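Local coordinates for protein putative HTH-type transcriptional regulator ybaQ (Escherichia coli, PDB 2EBY) that probably binds DNA through a helix-turn-helix domain of the Cro/C1 type and is thought to act as a transcriptional regulator, at residues A[47-50]-A[51-54]. Numbering follows the deposited sequence.
With SO4 (sulfate ion), chain C.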
ATOM      1  N   ASN A  47      -8.444  -7.803 -10.814  1.00 38.19           N
ATOM      2  CA  ASN A  47      -7.837  -6.522 -10.470  1.00 38.48           C
ATOM      3  C   ASN A  47      -8.809  -5.342 -10.367  1.00 39.02           C
ATOM      4  O   ASN A  47      -8.462  -4.211 -10.706  1.00 37.24           O
ATOM      5  CB  ASN A  47      -6.717  -6.205 -11.473  1.00 39.45           C
ATOM      6  CG  ASN A  47      -5.748  -5.151 -10.956  1.00 40.11           C
ATOM      7  OD1 ASN A  47      -5.450  -5.106  -9.761  1.00 36.11           O
ATOM      8  ND2 ASN A  47      -5.242  -4.309 -11.855  1.00 37.24           N
ATOM      9  N   ASN A  48     -10.020  -5.605  -9.884  1.00 38.63           N
ATOM     10  CA  ASN A  48     -11.014  -4.549  -9.712  1.00 39.91           C
ATOM     11  C   ASN A  48     -10.973  -4.093  -8.263  1.00 40.53           C
ATOM     12  O   ASN A  48     -11.599  -3.099  -7.880  1.00 41.83           O
ATOM     13  CB  ASN A  48     -12.413  -5.065 -10.051  1.00 39.75           C
ATOM     14  CG  ASN A  48     -12.596  -5.296 -11.540  1.00 42.65           C
ATOM     15  OD1 ASN A  48     -12.669  -4.344 -12.320  1.00 43.05           O
ATOM     16  ND2 ASN A  48     -12.654  -6.558 -11.943  1.00 40.28           N
ATOM     17  N   ARG A  49     -10.211  -4.836  -7.471  1.00 38.48           N
ATOM     18  CA  ARG A  49     -10.040  -4.575  -6.053  1.00 38.54           C
ATOM     19  C   ARG A  49      -8.562  -4.818  -5.776  1.00 36.09           C
ATOM     20  O   ARG A  49      -8.019  -5.857  -6.149  1.00 34.78           O
ATOM     21  CB  ARG A  49     -10.883  -5.566  -5.243  1.00 41.56           C
ATOM     22  CG  ARG A  49     -10.955  -5.312  -3.745  1.00 44.74           C
ATOM     23  CD  ARG A  49     -11.128  -6.634  -2.981  1.00 51.29           C
ATOM     24  NE  ARG A  49      -9.853  -7.346  -2.865  1.00 55.22           N
ATOM     25  CZ  ARG A  49      -9.312  -7.736  -1.711  1.00 53.66           C
ATOM     26  NH1 ARG A  49      -9.937  -7.499  -0.563  1.00 54.01           N
ATOM     27  NH2 ARG A  49      -8.130  -8.331  -1.702  1.00 49.85           N
ATOM     28  N   LYS A  50      -7.904  -3.871  -5.131  1.00 34.87           N
ATOM     29  CA  LYS A  50      -6.494  -4.046  -4.828  1.00 34.26           C
ATOM     30  C   LYS A  50      -6.388  -5.150  -3.779  1.00 32.70           C
ATOM     31  O   LYS A  50      -7.322  -5.366  -3.008  1.00 32.40           O
ATOM     32  CB  LYS A  50      -5.916  -2.753  -4.251  1.00 36.73           C
ATOM     33  CG  LYS A  50      -6.357  -2.501  -2.813  1.00 41.17           C
ATOM     34  CD  LYS A  50      -5.745  -1.237  -2.228  1.00 43.99           C
ATOM     35  CE  LYS A  50      -6.113  -1.112  -0.752  1.00 45.99           C
ATOM     36  NZ  LYS A  50      -5.536   0.098  -0.097  1.00 48.33           N
ATOM     37  N   LEU A  51      -5.269  -5.858  -3.754  1.00 30.40           N
ATOM     38  CA  LEU A  51      -5.065  -6.892  -2.744  1.00 30.89           C
ATOM     39  C   LEU A  51      -4.831  -6.127  -1.440  1.00 29.92           C
ATOM     40  O   LEU A  51      -3.835  -5.409  -1.322  1.00 29.09           O
ATOM     41  CB  LEU A  51      -3.821  -7.715  -3.060  1.00 31.77           C
ATOM     42  CG  LEU A  51      -3.434  -8.818  -2.073  1.00 35.97           C
ATOM     43  CD1 LEU A  51      -4.147 -10.109  -2.429  1.00 37.62           C
ATOM     44  CD2 LEU A  51      -1.930  -9.030  -2.132  1.00 36.66           C
ATOM     45  N   THR A  52      -5.737  -6.271  -0.474  1.00 26.28           N
ATOM     46  CA  THR A  52      -5.597  -5.572   0.805  1.00 25.61           C
ATOM     47  C   THR A  52      -4.674  -6.344   1.747  1.00 25.84           C
ATOM     48  O   THR A  52      -4.351  -7.513   1.498  1.00 23.84           O
ATOM     49  CB  THR A  52      -6.959  -5.398   1.519  1.00 26.90           C
ATOM     50  OG1 THR A  52      -7.477  -6.681   1.876  1.00 24.89           O
ATOM     51  CG2 THR A  52      -7.965  -4.694   0.614  1.00 26.00           C
ATOM     52  N   THR A  53      -4.259  -5.691   2.829  1.00 24.35           N
ATOM     53  CA  THR A  53      -3.387  -6.315   3.822  1.00 24.24           C
ATOM     54  C   THR A  53      -4.077  -7.537   4.432  1.00 24.38           C
ATOM     55  O   THR A  53      -3.473  -8.605   4.561  1.00 24.49           O
ATOM     56  CB  THR A  53      -3.023  -5.325   4.956  1.00 25.36           C
ATOM     57  OG1 THR A  53      -2.486  -4.124   4.391  1.00 27.24           O
ATOM     58  CG2 THR A  53      -1.955  -5.918   5.859  1.00 22.15           C
ATOM     59  N   GLU A  54      -5.342  -7.375   4.808  1.00 26.26           N
ATOM     60  CA  GLU A  54      -6.100  -8.477   5.396  1.00 28.49           C
ATOM     61  C   GLU A  54      -6.208  -9.649   4.427  1.00 27.35           C
ATOM     62  O   GLU A  54      -5.994 -10.798   4.815  1.00 28.29           O
ATOM     63  CB  GLU A  54      -7.511  -8.026   5.802  1.00 32.08           C
ATOM     64  CG  GLU A  54      -8.294  -9.093   6.568  1.00 35.38           C
ATOM     65  CD  GLU A  54      -9.695  -8.645   6.966  1.00 38.27           C
ATOM     66  OE1 GLU A  54      -9.845  -7.494   7.420  1.00 38.42           O
ATOM     67  OE2 GLU A  54     -10.646  -9.449   6.843  1.00 40.61           O
TER
HETATM   68  S   SO4 C 121      -5.209  -1.854   3.301  1.00 36.13           S
HETATM   69  O1  SO4 C 121      -4.641  -1.964   4.683  1.00 40.37           O
HETATM   70  O2  SO4 C 121      -4.666  -2.970   2.476  1.00 42.80           O
HETATM   71  O3  SO4 C 121      -6.714  -2.026   3.308  1.00 44.59           O
HETATM   72  O4  SO4 C 121      -4.823  -0.500   2.731  1.00 42.79           O
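A sulfate ion, probably from the crystallisation liquor, bridges Lys50 and Thr53 at the start of helix 53-63. Thr53 N donates to sulfate O2 at 2.8 Å, with an N-H...O angle of 153°, while Lys50 NZ reaches sulfate O4 at 3.0 Å. Lys50 leaves the backbone with CG between N and the carbonyl carbon (chi1 74°) and then runs fully extended, which carries its ammonium to the anion. Thr53 OG1 lies 3.1 Å from both sulfate O1 and sulfate O2, and its single proton may go to either.

Arg49 bends at chi3 (79°), which turns its guanidinium forward along the chain beside Leu51 and Thr52, its side chain crossing that of Thr52 at about a right angle. Thr52 CG2 packs over one guanidinium face, 3.6 Å from Arg49 NH1, and Arg49 NH2 lies 3.5 Å from Leu51 CA. These contacts are van der Waals, without a hydrogen bond. An alanine at Arg49 would remove this flat cover and probably leave the Thr52 methyl group less closely packed.

Thr52 OG1 instead accepts from Met55 N, while Leu51 packs inward on Leu44, Leu59 and Trp70. The result is an N-capped helix start following the predicted helix-turn-helix motif, with an anion at its amino end, within the all-helical Cro/C1-type domain.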